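Local coordinates for putative major capsid protein (Cafeteriavirus-dependent mavirus, PDB 6G44), which probably forms the double jelly-roll building block of the virophage capsid shell, assembling as trimers, at residues I45-D50 with I59-P64; K99-N104 with S146-Y151; N317-T322 with A454-P459; M326-V331 with I448-Q453; V337-E342 with Q352-I357. All blocks are in the same frame, centred on the assembly; numbering follows the deposited sequence.

Interaction 1 of 5, residues I45-D50 with I59-P64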
# COMPACT_ATOMS: atom_id res chain seq x y z
N ILE C 45 14.53 17.77 -25.83
CA ILE C 45 15.30 17.51 -27.06
C ILE C 45 14.35 17.12 -28.16
O ILE C 45 13.62 16.13 -28.05
CB ILE C 45 16.34 16.41 -26.84
CG1 ILE C 45 17.25 16.81 -25.67
CG2 ILE C 45 17.17 16.14 -28.10
CD1 ILE C 45 18.17 15.74 -25.23
N GLN C 46 14.40 17.87 -29.25
CA GLN C 46 13.59 17.62 -30.43
C GLN C 46 14.29 16.56 -31.29
O GLN C 46 15.49 16.45 -31.26
CB GLN C 46 13.43 18.91 -31.25
CG GLN C 46 13.00 20.15 -30.47
CD GLN C 46 11.54 20.10 -30.06
OE1 GLN C 46 10.69 19.71 -30.86
NE2 GLN C 46 11.23 20.52 -28.81
N PRO C 47 13.51 15.79 -32.07
CA PRO C 47 14.14 14.84 -32.99
C PRO C 47 14.81 15.59 -34.16
O PRO C 47 14.55 16.78 -34.37
CB PRO C 47 12.98 13.99 -33.47
CG PRO C 47 11.78 14.77 -33.23
CD PRO C 47 12.05 15.73 -32.13
N VAL C 48 15.63 14.87 -34.89
CA VAL C 48 16.42 15.49 -35.98
C VAL C 48 15.56 15.96 -37.14
O VAL C 48 15.99 16.85 -37.89
CB VAL C 48 17.50 14.56 -36.51
CG1 VAL C 48 18.53 14.25 -35.43
CG2 VAL C 48 16.91 13.31 -37.15
N SER C 49 14.38 15.36 -37.32
CA SER C 49 13.41 15.80 -38.30
C SER C 49 12.01 15.82 -37.71
O SER C 49 11.78 15.22 -36.66
CB SER C 49 13.47 14.87 -39.50
OG SER C 49 13.13 13.55 -39.15
N ASP C 50 11.08 16.52 -38.37
CA ASP C 50 9.72 16.63 -37.87
C ASP C 50 9.17 15.23 -37.67
O ASP C 50 9.30 14.35 -38.53
CB ASP C 50 8.78 17.41 -38.81
CG ASP C 50 9.13 18.87 -38.95
OD1 ASP C 50 9.97 19.39 -38.18
OD2 ASP C 50 8.55 19.51 -39.85
N ILE C 59 12.34 7.51 -35.67
CA ILE C 59 12.50 8.78 -34.99
C ILE C 59 13.88 8.78 -34.36
O ILE C 59 14.24 7.82 -33.73
CB ILE C 59 11.44 8.95 -33.87
CG1 ILE C 59 10.02 8.97 -34.48
CG2 ILE C 59 11.71 10.21 -33.05
CD1 ILE C 59 8.93 8.51 -33.50
N THR C 60 14.68 9.82 -34.62
CA THR C 60 16.04 9.91 -34.13
C THR C 60 16.27 11.18 -33.35
O THR C 60 15.96 12.29 -33.81
CB THR C 60 17.04 9.84 -35.30
OG1 THR C 60 16.94 8.56 -35.92
CG2 THR C 60 18.47 10.05 -34.80
N PHE C 61 16.82 10.99 -32.15
CA PHE C 61 17.36 12.09 -31.36
C PHE C 61 18.88 12.04 -31.47
O PHE C 61 19.49 10.97 -31.34
CB PHE C 61 16.92 12.00 -29.88
CG PHE C 61 15.44 12.01 -29.71
CD1 PHE C 61 14.73 13.18 -29.68
CD2 PHE C 61 14.75 10.81 -29.64
CE1 PHE C 61 13.36 13.18 -29.57
CE2 PHE C 61 13.38 10.80 -29.54
CZ PHE C 61 12.68 11.99 -29.50
N ASN C 62 19.49 13.20 -31.73
CA ASN C 62 20.95 13.27 -31.87
C ASN C 62 21.35 14.55 -31.18
O ASN C 62 21.16 15.64 -31.70
CB ASN C 62 21.34 13.26 -33.36
CG ASN C 62 22.84 13.28 -33.58
OD1 ASN C 62 23.59 13.77 -32.76
ND2 ASN C 62 23.27 12.73 -34.71
N GLN C 63 21.85 14.40 -29.97
CA GLN C 63 22.14 15.56 -29.13
C GLN C 63 23.29 15.27 -28.18
O GLN C 63 23.10 14.78 -27.06
CB GLN C 63 20.89 16.02 -28.36
CG GLN C 63 21.14 17.27 -27.53
CD GLN C 63 21.57 18.42 -28.43
OE1 GLN C 63 20.76 18.96 -29.17
NE2 GLN C 63 22.86 18.79 -28.36
N PRO C 64 24.53 15.60 -28.59
CA PRO C 64 25.62 15.56 -27.63
C PRO C 64 25.30 16.38 -26.36
O PRO C 64 24.73 17.48 -26.46
CB PRO C 64 26.78 16.18 -28.42
CG PRO C 64 26.45 15.86 -29.85
CD PRO C 64 24.98 16.10 -29.92
O HOH W 1 17.96 15.58 -31.99
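A loop folded back against a strand edge makes this contact: I45, at the end of strand 43-45, with P47 and V48 of the loop that follows, packs on I59-Q63 of strand 58-66. The touching parts run 117° apart, too steep for a regular ladder, and one direct backbone bond joins them, V48 N to T60 O at 2.8 Å and nearly straight (161°). Nearby, water 1 accepts from N62 N at 2.8 Å and may donate to Q46 O, giving a water-mediated link between the backbones. P47 lies alongside the F61 ring, its CD 3.8 Å from CE1 of F61, while I45 O approaches the same CE1 to 3.3 Å. On the outer side V48 straddles the T60 carbonyl with both methyls, and CG1 reaches CB of N62 at 3.6 Å. I45 sends CG2, anti to its backbone N, to CB of Q63 (3.7 Å). With I45 paired to M268 and F61 to V230, the arrangement is that of a strand-connecting loop closing over a jelly-roll sheet.

Interaction 2 of 5, residues K99-N104 with S146-Y151. With GOL (glycerol), chain B.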
# COMPACT_ATOMS: atom_id res chain seq x y z
N LYS C 99 -3.56 2.03 -23.12
CA LYS C 99 -3.00 0.73 -22.73
C LYS C 99 -1.85 0.93 -21.75
O LYS C 99 -1.34 2.05 -21.62
CB LYS C 99 -2.60 -0.09 -23.97
CG LYS C 99 -3.81 -0.48 -24.81
CD LYS C 99 -3.45 -1.43 -25.92
CE LYS C 99 -4.67 -1.85 -26.72
NZ LYS C 99 -4.30 -2.85 -27.74
N SER C 100 -1.48 -0.13 -21.03
CA SER C 100 -0.37 -0.09 -20.07
C SER C 100 0.95 0.27 -20.77
O SER C 100 1.30 -0.36 -21.76
CB SER C 100 -0.25 -1.46 -19.39
OG SER C 100 -1.50 -1.83 -18.79
N PHE C 101 1.68 1.23 -20.24
CA PHE C 101 3.01 1.61 -20.76
C PHE C 101 2.95 1.93 -22.26
O PHE C 101 3.64 1.29 -23.07
CB PHE C 101 4.08 0.55 -20.44
CG PHE C 101 4.06 0.15 -18.99
CD1 PHE C 101 4.67 0.95 -18.07
CD2 PHE C 101 3.33 -0.95 -18.56
CE1 PHE C 101 4.59 0.67 -16.73
CE2 PHE C 101 3.23 -1.23 -17.20
CZ PHE C 101 3.86 -0.41 -16.29
N PRO C 102 2.10 2.89 -22.61
CA PRO C 102 1.82 3.10 -24.05
C PRO C 102 3.00 3.58 -24.87
O PRO C 102 3.05 3.32 -26.08
CB PRO C 102 0.70 4.12 -24.05
CG PRO C 102 0.91 4.88 -22.77
CD PRO C 102 1.36 3.85 -21.77
N VAL C 103 3.95 4.26 -24.25
CA VAL C 103 5.16 4.69 -24.97
C VAL C 103 6.02 3.49 -25.27
O VAL C 103 6.39 3.26 -26.43
CB VAL C 103 5.92 5.81 -24.26
CG1 VAL C 103 7.29 6.08 -24.90
CG2 VAL C 103 5.06 7.06 -24.20
N ASN C 104 6.38 2.70 -24.27
CA ASN C 104 7.25 1.55 -24.53
C ASN C 104 6.56 0.46 -25.38
O ASN C 104 7.24 -0.22 -26.17
CB ASN C 104 7.87 1.01 -23.23
CG ASN C 104 8.92 1.94 -22.70
OD1 ASN C 104 10.04 1.95 -23.19
ND2 ASN C 104 8.56 2.73 -21.66
N SER C 146 0.35 2.68 -15.46
CA SER C 146 1.09 1.55 -14.89
C SER C 146 0.23 0.38 -14.46
O SER C 146 0.77 -0.69 -14.22
CB SER C 146 1.96 1.97 -13.71
OG SER C 146 1.19 2.55 -12.68
N ASP C 147 -1.08 0.55 -14.38
CA ASP C 147 -1.96 -0.55 -14.01
C ASP C 147 -1.96 -1.60 -15.12
O ASP C 147 -2.07 -1.22 -16.31
CB ASP C 147 -3.37 -0.01 -13.77
CG ASP C 147 -4.38 -1.09 -13.48
OD1 ASP C 147 -4.97 -1.61 -14.45
OD2 ASP C 147 -4.59 -1.40 -12.28
N VAL C 148 -1.83 -2.88 -14.75
CA VAL C 148 -1.78 -4.00 -15.67
C VAL C 148 -3.11 -4.74 -15.62
O VAL C 148 -3.61 -5.07 -14.52
CB VAL C 148 -0.58 -4.91 -15.32
CG1 VAL C 148 -0.60 -6.19 -16.12
CG2 VAL C 148 0.74 -4.17 -15.52
N ASP C 149 -3.66 -5.05 -16.79
CA ASP C 149 -4.96 -5.71 -16.87
C ASP C 149 -4.93 -7.10 -16.24
O ASP C 149 -4.00 -7.91 -16.44
CB ASP C 149 -5.37 -5.93 -18.33
CG ASP C 149 -5.64 -4.65 -19.07
OD1 ASP C 149 -6.12 -3.69 -18.47
OD2 ASP C 149 -5.41 -4.63 -20.30
N GLU C 150 -5.97 -7.40 -15.46
CA GLU C 150 -6.11 -8.71 -14.85
C GLU C 150 -6.91 -9.67 -15.70
O GLU C 150 -6.69 -10.88 -15.62
CB GLU C 150 -6.76 -8.58 -13.47
CG GLU C 150 -5.92 -7.78 -12.48
CD GLU C 150 -6.12 -6.27 -12.50
OE1 GLU C 150 -6.94 -5.77 -13.31
OE2 GLU C 150 -5.43 -5.59 -11.69
N TYR C 151 -7.88 -9.14 -16.45
CA TYR C 151 -8.82 -9.95 -17.23
C TYR C 151 -8.79 -9.54 -18.70
O TYR C 151 -8.27 -8.48 -19.06
CB TYR C 151 -10.23 -9.91 -16.64
CG TYR C 151 -10.24 -10.20 -15.16
CD1 TYR C 151 -10.05 -11.48 -14.68
CD2 TYR C 151 -10.33 -9.18 -14.23
CE1 TYR C 151 -9.99 -11.73 -13.33
CE2 TYR C 151 -10.26 -9.42 -12.86
CZ TYR C 151 -10.07 -10.71 -12.43
OH TYR C 151 -9.99 -10.92 -11.06
C1 GOL B . -1.59 -5.08 -20.13
O1 GOL B . -2.38 -4.29 -19.26
C2 GOL B . -2.11 -5.06 -21.59
O2 GOL B . -3.37 -5.77 -21.70
C3 GOL B . -2.07 -3.64 -22.22
O3 GOL B . -2.91 -2.63 -21.63
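Two loops of the chain interior meet here, the lead-in to helix 102-105 and the connection after helix 136-142, and a glycerol, probably from the crystallisation liquor, sits in the polar cleft between them. S100 makes the direct link: in the conformer described, its hydroxyl donates to D147 O at 2.6 Å, with the donor tilted 15° from the carbonyl plane. Holding OG beside the backbone N (chi1 -55°) aims it across the gap. The same oxygen accepts from O1 of the glycerol at 2.7 Å, and S100 N gives a straight bond to glycerol O3 (2.9 Å, 172°). From the other loop, D149 N donates to glycerol O1 at 2.9 Å, and OD2 of D149 takes a bond from glycerol O2 at 2.7 Å. The apolar half is carried by F101, whose CZ lies 3.7 Å from CA of S146, while CG2 of V148 stands at the ring edge, near its plane, 4.2 Å from CE2. R176 spans the loop from the D147 carbonyl to OD1 of D149. S100 and D149 thus each supply both a donor and an acceptor to the glycerol, and the R176 salt bridge is consistent with an ionised D149.

Interaction 3 of 5, residues N317-T322 with A454-P459. With SO4 (sulfate ion), chain D.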
# COMPACT_ATOMS: atom_id res chain seq x y z
N ASN C 317 -9.83 -27.96 -23.02
CA ASN C 317 -8.80 -28.65 -23.81
C ASN C 317 -7.42 -28.26 -23.31
O ASN C 317 -7.15 -27.08 -23.12
CB ASN C 317 -8.92 -28.31 -25.28
CG ASN C 317 -10.22 -28.79 -25.89
OD1 ASN C 317 -11.21 -28.06 -25.95
ND2 ASN C 317 -10.22 -30.05 -26.33
N LYS C 318 -6.56 -29.25 -23.08
CA LYS C 318 -5.21 -29.04 -22.57
C LYS C 318 -4.27 -29.08 -23.75
O LYS C 318 -3.95 -30.17 -24.24
CB LYS C 318 -4.83 -30.11 -21.55
CG LYS C 318 -5.78 -30.18 -20.35
CD LYS C 318 -5.29 -31.18 -19.30
CE LYS C 318 -6.40 -31.95 -18.62
NZ LYS C 318 -7.36 -31.12 -17.83
N HIS C 319 -3.87 -27.90 -24.23
CA HIS C 319 -2.94 -27.74 -25.35
C HIS C 319 -1.51 -27.84 -24.85
O HIS C 319 -1.21 -27.41 -23.75
CB HIS C 319 -3.16 -26.40 -26.01
CG HIS C 319 -4.53 -26.23 -26.55
ND1 HIS C 319 -4.97 -26.95 -27.64
CD2 HIS C 319 -5.58 -25.48 -26.13
CE1 HIS C 319 -6.23 -26.63 -27.89
NE2 HIS C 319 -6.62 -25.74 -26.99
N ILE C 320 -0.65 -28.45 -25.65
CA ILE C 320 0.76 -28.60 -25.30
C ILE C 320 1.64 -28.02 -26.38
O ILE C 320 1.43 -28.26 -27.59
CB ILE C 320 1.14 -30.09 -25.05
CG1 ILE C 320 0.22 -30.70 -23.98
CG2 ILE C 320 2.61 -30.22 -24.68
CD1 ILE C 320 0.31 -32.21 -23.81
N LEU C 321 2.65 -27.28 -25.96
CA LEU C 321 3.69 -26.80 -26.87
C LEU C 321 5.02 -27.09 -26.21
O LEU C 321 5.18 -26.93 -24.99
CB LEU C 321 3.54 -25.31 -27.17
CG LEU C 321 2.46 -24.86 -28.14
CD1 LEU C 321 2.29 -23.34 -28.15
CD2 LEU C 321 2.81 -25.35 -29.55
N THR C 322 6.00 -27.50 -27.03
CA THR C 322 7.34 -27.77 -26.56
C THR C 322 8.35 -27.08 -27.47
O THR C 322 8.35 -27.31 -28.68
CB THR C 322 7.64 -29.29 -26.54
OG1 THR C 322 6.64 -29.98 -25.78
CG2 THR C 322 8.99 -29.57 -25.93
N ALA C 454 5.04 -26.51 -22.20
CA ALA C 454 3.96 -25.84 -21.47
C ALA C 454 2.64 -26.47 -21.86
O ALA C 454 2.39 -26.65 -23.05
CB ALA C 454 3.92 -24.36 -21.82
N THR C 455 1.82 -26.79 -20.87
CA THR C 455 0.45 -27.23 -21.06
C THR C 455 -0.45 -26.06 -20.66
O THR C 455 -0.26 -25.46 -19.58
CB THR C 455 0.16 -28.49 -20.22
OG1 THR C 455 1.15 -29.50 -20.50
CG2 THR C 455 -1.21 -29.04 -20.52
N PHE C 456 -1.44 -25.74 -21.49
CA PHE C 456 -2.19 -24.51 -21.30
C PHE C 456 -3.58 -24.58 -21.85
O PHE C 456 -3.90 -25.41 -22.73
CB PHE C 456 -1.44 -23.32 -21.93
CG PHE C 456 -1.17 -23.48 -23.40
CD1 PHE C 456 -0.02 -24.15 -23.83
CD2 PHE C 456 -2.05 -23.00 -24.34
CE1 PHE C 456 0.23 -24.29 -25.20
CE2 PHE C 456 -1.81 -23.12 -25.71
CZ PHE C 456 -0.67 -23.80 -26.12
N VAL C 457 -4.42 -23.69 -21.34
CA VAL C 457 -5.80 -23.55 -21.80
C VAL C 457 -6.01 -22.18 -22.46
O VAL C 457 -5.38 -21.17 -22.09
CB VAL C 457 -6.82 -23.74 -20.65
CG1 VAL C 457 -6.76 -25.16 -20.10
CG2 VAL C 457 -6.61 -22.73 -19.52
N THR C 458 -6.91 -22.15 -23.44
CA THR C 458 -7.14 -20.98 -24.27
C THR C 458 -8.61 -20.58 -24.23
O THR C 458 -9.49 -21.43 -23.98
CB THR C 458 -6.72 -21.27 -25.72
OG1 THR C 458 -7.45 -22.41 -26.16
CG2 THR C 458 -5.23 -21.55 -25.82
N PRO C 459 -8.92 -19.31 -24.47
CA PRO C 459 -10.29 -18.82 -24.33
C PRO C 459 -11.22 -18.97 -25.53
O PRO C 459 -12.37 -18.54 -25.45
CB PRO C 459 -10.07 -17.35 -24.02
CG PRO C 459 -8.87 -17.01 -24.82
CD PRO C 459 -7.97 -18.19 -24.69
S SO4 D . -8.02 -32.53 -24.48
O1 SO4 D . -9.45 -32.90 -24.33
O2 SO4 D . -7.19 -33.70 -24.85
O3 SO4 D . -7.93 -31.57 -25.59
O4 SO4 D . -7.52 -32.01 -23.17
O HOH W 2 -8.15 -24.69 -24.02
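The F456 ring carries H319 CB over one face, 3.8 Å from the ring centroid and 22° off its normal, a CH-pi contact; H319 O lies over a face as well, and L321 CG and T458 CG2 stand at the ring edge in its plane. F456 CG takes the position between backbone N and carbonyl carbon (chi1 59°), which swings the ring across to the neighbouring strand. There CD1 of L321 meets CZ at 3.6 Å. The imidazole of H319 is set obliquely to this ring, planes 37° apart, and its NE2 is bonded to N305. H319 with F456 and L321 with A454 are hydrogen-bonded antiparallel pairs, with F456 N 2.8 Å from H319 O. I320 and T455 form a non-hydrogen-bonded pair on the sheet face opposite these four. Water 2 links N317 O (2.7 Å) to T458 N. At the strand entry a sulfate, probably from the crystallisation liquor, accepts from N317 ND2 (2.8 Å), K318 N and K307 NZ. This is an antiparallel edge pairing in the second jelly roll of a double jelly-roll capsid protein.

Interaction 4 of 5, residues M326-V331 with I448-Q453; sequences MAMNNV and INMQVQ
Backbone bonds come first: M326 with M450 and M328 with I448 are antiparallel hydrogen-bonded pairs, each closed by two N-H to O bonds. M326 N reaches M450 O at 2.8 Å, and M328 N reaches I448 O at 2.9 Å, the latter nearly straight at 171°. Between these rings A327 faces N449 as a non-hydrogen-bonded pair, where CA of N449 makes a CH...O contact with M326 O at 3.3 Å. The strand axes are 4.8 Å apart at closest approach, with their directions 150° from each other.

Apolar contacts gather on the face bearing M326, M328, I448 and M450. Both methionines of the 326-328 strand are extended to SD and then bent at the last torsion (chi3 -74° in M326), which curls each methyl back over the partner strand. CE of M326 touches both V452 CG2 (3.9 Å) and M450 CG (4.0 Å). CE of M328 touches M450 CB at 3.5 Å and also meets CD1 of I448, at 3.9 Å. Past the end of the strand, the V331 and I448 side chains cross at about a right angle, meeting through their CG2 methyls. The carbonyl of N330, buried here, has no polar partner in the model, whereas its side-chain OD1 is bonded to R476.

Strand 448-457 is flanked by 319-328 and 355-363, M450 leaning on V363, while strand 464-482 meets the methionine face through V472 and R476.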
# COMPACT_ATOMS: atom_id res chain seq x y z
N MET C 326 17.08 -25.37 -26.93
CA MET C 326 17.67 -24.04 -26.92
C MET C 326 19.08 -24.14 -26.36
O MET C 326 19.29 -24.50 -25.19
CB MET C 326 16.82 -23.09 -26.05
CG MET C 326 15.41 -22.91 -26.58
SD MET C 326 14.35 -21.96 -25.46
CE MET C 326 14.00 -23.13 -24.16
N ALA C 327 20.06 -23.81 -27.22
CA ALA C 327 21.48 -23.88 -26.90
C ALA C 327 21.91 -22.55 -26.31
O ALA C 327 21.71 -21.51 -26.94
CB ALA C 327 22.28 -24.17 -28.17
N MET C 328 22.47 -22.57 -25.10
CA MET C 328 22.96 -21.37 -24.45
C MET C 328 24.43 -21.55 -24.11
O MET C 328 24.82 -22.60 -23.64
CB MET C 328 22.15 -21.08 -23.19
CG MET C 328 20.75 -20.60 -23.56
SD MET C 328 19.62 -20.46 -22.15
CE MET C 328 18.98 -22.11 -22.08
N ASN C 329 25.23 -20.50 -24.30
CA ASN C 329 26.68 -20.59 -24.00
C ASN C 329 27.05 -20.31 -22.53
O ASN C 329 28.22 -20.44 -22.14
CB ASN C 329 27.47 -19.64 -24.91
CG ASN C 329 27.33 -19.98 -26.38
OD1 ASN C 329 27.35 -21.16 -26.75
ND2 ASN C 329 27.21 -18.97 -27.22
N ASN C 330 26.06 -19.91 -21.73
CA ASN C 330 26.26 -19.54 -20.33
C ASN C 330 24.87 -19.64 -19.67
O ASN C 330 23.88 -19.79 -20.38
CB ASN C 330 26.87 -18.14 -20.23
CG ASN C 330 26.04 -17.10 -20.95
OD1 ASN C 330 24.96 -16.74 -20.47
ND2 ASN C 330 26.52 -16.63 -22.10
N VAL C 331 24.83 -19.53 -18.35
CA VAL C 331 23.61 -19.79 -17.58
C VAL C 331 22.96 -18.46 -17.16
O VAL C 331 23.55 -17.73 -16.37
CB VAL C 331 23.93 -20.65 -16.35
CG1 VAL C 331 22.65 -20.96 -15.56
CG2 VAL C 331 24.62 -21.95 -16.75
N ILE C 448 24.75 -24.84 -21.77
CA ILE C 448 23.61 -25.69 -21.44
C ILE C 448 22.65 -25.78 -22.60
O ILE C 448 22.62 -24.92 -23.49
CB ILE C 448 22.85 -25.21 -20.17
CG1 ILE C 448 22.31 -23.77 -20.35
CG2 ILE C 448 23.75 -25.36 -18.96
CD1 ILE C 448 21.37 -23.34 -19.23
N ASN C 449 21.84 -26.84 -22.60
CA ASN C 449 20.72 -26.97 -23.53
C ASN C 449 19.44 -27.09 -22.72
O ASN C 449 19.41 -27.83 -21.76
CB ASN C 449 20.89 -28.19 -24.42
CG ASN C 449 22.16 -28.13 -25.26
OD1 ASN C 449 22.40 -27.15 -25.97
ND2 ASN C 449 22.98 -29.16 -25.17
N MET C 450 18.43 -26.30 -23.08
CA MET C 450 17.14 -26.31 -22.39
C MET C 450 16.00 -26.57 -23.38
O MET C 450 16.00 -26.07 -24.49
CB MET C 450 16.92 -24.96 -21.68
CG MET C 450 15.60 -24.87 -20.91
SD MET C 450 15.26 -23.24 -20.17
CE MET C 450 16.21 -23.43 -18.70
N GLN C 451 14.98 -27.29 -22.90
CA GLN C 451 13.74 -27.45 -23.62
C GLN C 451 12.61 -27.20 -22.60
O GLN C 451 12.71 -27.62 -21.45
CB GLN C 451 13.65 -28.87 -24.18
CG GLN C 451 12.48 -29.14 -25.11
CD GLN C 451 12.70 -30.39 -25.95
OE1 GLN C 451 13.04 -31.45 -25.41
NE2 GLN C 451 12.54 -30.27 -27.26
N VAL C 452 11.58 -26.49 -23.06
CA VAL C 452 10.42 -26.14 -22.21
C VAL C 452 9.15 -26.68 -22.85
O VAL C 452 8.86 -26.37 -24.00
CB VAL C 452 10.33 -24.61 -22.04
CG1 VAL C 452 9.06 -24.20 -21.31
CG2 VAL C 452 11.57 -24.12 -21.29
N GLN C 453 8.38 -27.45 -22.08
CA GLN C 453 7.04 -27.90 -22.46
C GLN C 453 6.03 -27.14 -21.59
O GLN C 453 6.20 -27.13 -20.37
CB GLN C 453 6.91 -29.40 -22.19
CG GLN C 453 5.52 -29.97 -22.43
CD GLN C 453 5.33 -31.34 -21.83
OE1 GLN C 453 4.78 -31.47 -20.74
NE2 GLN C 453 5.84 -32.36 -22.52

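Interaction 5 of 5, residues V337-E342 with Q352-I357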
# COMPACT_ATOMS: atom_id res chain seq x y z
N VAL C 337 8.47 -17.66 -19.04
CA VAL C 337 7.69 -18.47 -19.98
C VAL C 337 6.31 -17.84 -20.11
O VAL C 337 5.65 -17.56 -19.10
CB VAL C 337 7.54 -19.91 -19.46
CG1 VAL C 337 6.76 -20.76 -20.46
CG2 VAL C 337 8.90 -20.52 -19.19
N MET C 338 5.86 -17.66 -21.35
CA MET C 338 4.52 -17.17 -21.59
C MET C 338 4.02 -17.75 -22.90
O MET C 338 4.83 -18.01 -23.79
CB MET C 338 4.47 -15.63 -21.55
CG MET C 338 4.88 -14.83 -22.75
SD MET C 338 4.49 -13.05 -22.49
CE MET C 338 5.90 -12.57 -21.54
N VAL C 339 2.72 -17.93 -23.01
CA VAL C 339 2.07 -18.41 -24.22
C VAL C 339 1.10 -17.34 -24.68
O VAL C 339 0.11 -17.08 -24.00
CB VAL C 339 1.36 -19.74 -23.95
CG1 VAL C 339 0.63 -20.22 -25.22
CG2 VAL C 339 2.33 -20.80 -23.46
N SER C 340 1.38 -16.69 -25.82
CA SER C 340 0.65 -15.50 -26.26
C SER C 340 -0.30 -15.83 -27.41
O SER C 340 0.07 -16.61 -28.30
CB SER C 340 1.62 -14.39 -26.72
OG SER C 340 2.30 -13.79 -25.62
N GLN C 341 -1.48 -15.22 -27.41
CA GLN C 341 -2.38 -15.28 -28.56
C GLN C 341 -1.67 -14.50 -29.67
O GLN C 341 -1.32 -13.33 -29.49
CB GLN C 341 -3.71 -14.64 -28.19
CG GLN C 341 -4.75 -14.64 -29.30
CD GLN C 341 -5.97 -13.88 -28.87
OE1 GLN C 341 -5.93 -12.65 -28.77
NE2 GLN C 341 -7.03 -14.61 -28.53
N GLU C 342 -1.42 -15.13 -30.81
CA GLU C 342 -0.62 -14.47 -31.85
C GLU C 342 -1.33 -13.28 -32.50
O GLU C 342 -0.69 -12.27 -32.77
CB GLU C 342 -0.13 -15.48 -32.91
CG GLU C 342 1.08 -16.25 -32.41
CD GLU C 342 1.69 -17.19 -33.43
OE1 GLU C 342 2.66 -16.82 -34.10
OE2 GLU C 342 1.21 -18.33 -33.54
N GLN C 352 -4.04 -10.95 -24.70
CA GLN C 352 -4.42 -12.28 -24.27
C GLN C 352 -3.24 -13.24 -24.23
O GLN C 352 -2.52 -13.41 -25.23
CB GLN C 352 -5.47 -12.83 -25.22
CG GLN C 352 -6.00 -14.20 -24.83
CD GLN C 352 -6.95 -14.10 -23.67
OE1 GLN C 352 -8.10 -13.66 -23.84
NE2 GLN C 352 -6.49 -14.45 -22.48
N LEU C 353 -3.05 -13.86 -23.08
CA LEU C 353 -2.14 -14.96 -22.90
C LEU C 353 -2.97 -16.18 -22.56
O LEU C 353 -4.15 -16.07 -22.19
CB LEU C 353 -1.16 -14.69 -21.76
CG LEU C 353 -0.41 -13.35 -21.80
CD1 LEU C 353 0.42 -13.17 -20.53
CD2 LEU C 353 0.50 -13.24 -23.02
N ALA C 354 -2.39 -17.35 -22.76
CA ALA C 354 -3.01 -18.58 -22.32
C ALA C 354 -2.82 -18.78 -20.81
O ALA C 354 -1.89 -18.22 -20.21
CB ALA C 354 -2.43 -19.78 -23.09
N GLY C 355 -3.68 -19.62 -20.22
CA GLY C 355 -3.52 -20.02 -18.81
C GLY C 355 -2.63 -21.25 -18.77
O GLY C 355 -3.04 -22.31 -19.26
N ILE C 356 -1.43 -21.13 -18.21
CA ILE C 356 -0.52 -22.27 -18.16
C ILE C 356 -0.87 -23.11 -16.93
O ILE C 356 -0.85 -22.61 -15.81
CB ILE C 356 0.96 -21.83 -18.14
CG1 ILE C 356 1.28 -21.03 -19.41
CG2 ILE C 356 1.88 -23.05 -17.98
CD1 ILE C 356 2.65 -20.42 -19.43
N ILE C 357 -1.13 -24.39 -17.16
CA ILE C 357 -1.53 -25.33 -16.10
C ILE C 357 -0.45 -26.38 -15.81
O ILE C 357 -0.55 -27.08 -14.81
CB ILE C 357 -2.88 -26.04 -16.43
CG1 ILE C 357 -2.77 -26.91 -17.67
CG2 ILE C 357 -4.00 -25.00 -16.59
CD1 ILE C 357 -3.96 -27.85 -17.85
O HOH W 3 0.89 -17.80 -20.81
O HOH W 4 -4.24 -10.48 -27.64
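The backbones of V337-E342 and Q352-I357 touch through one bridge, S340 to L353 (CA atoms 4.4 Å apart), flanked by A354 N to V339 O at 2.8 Å and Q341 N to Q352 O at 3.0 Å, then diverge, the strand axes lying 136° from each other. Where they part, water 3 accepts from V339 N and lies 2.9 Å from A354 O, to which it may donate. V339 packs where the strands separate: CG1 meets CB of A354 at 3.8 Å, and CG2 meets CD1 of I356 at 4.1 Å. This is where the two sheets of the C-terminal jelly roll come together, strand 334-341 belonging to one and 355-363 to the other; V339 and A354 also both touch F456 of strand 448-457. On the far side of the bridge CD2 of L353 lies beside SD of M338, near the S340 hydroxyl, which is bonded to K128. The amides of Q341 and Q352 are turned 78° apart; CB of Q352 approaches OE1 of Q341 at 3.6 Å, and water 4 joins that OE1 to Q352 N. Bent at chi2 (75°), the Q352 chain folds its NE2 back onto L353 O, with OE1 going to N152, while NE2 of Q341 bonds E460.

Interactions 3, 4 and 5 form one connected region of the C-terminal jelly roll. Interactions 3 and 4 lie on the same strand pair, 319-328 with 448-457, their centres about 22 Å apart, and meet where T322 and I320 pack on Q453. Interaction 5 sits about 8 Å, centre to centre, from interaction 3; T455 O to I357 N (2.8 Å) and V457 N to G355 O (2.9 Å) are probable hydrogen bonds between them. V452 and V337 link interactions 4 and 5. Interaction 2, with its glycerol, lies nearer the chain centre, about 17 Å from interaction 5 between centres. Interaction 1 is across that centre from interaction 3, about 45 Å between centres.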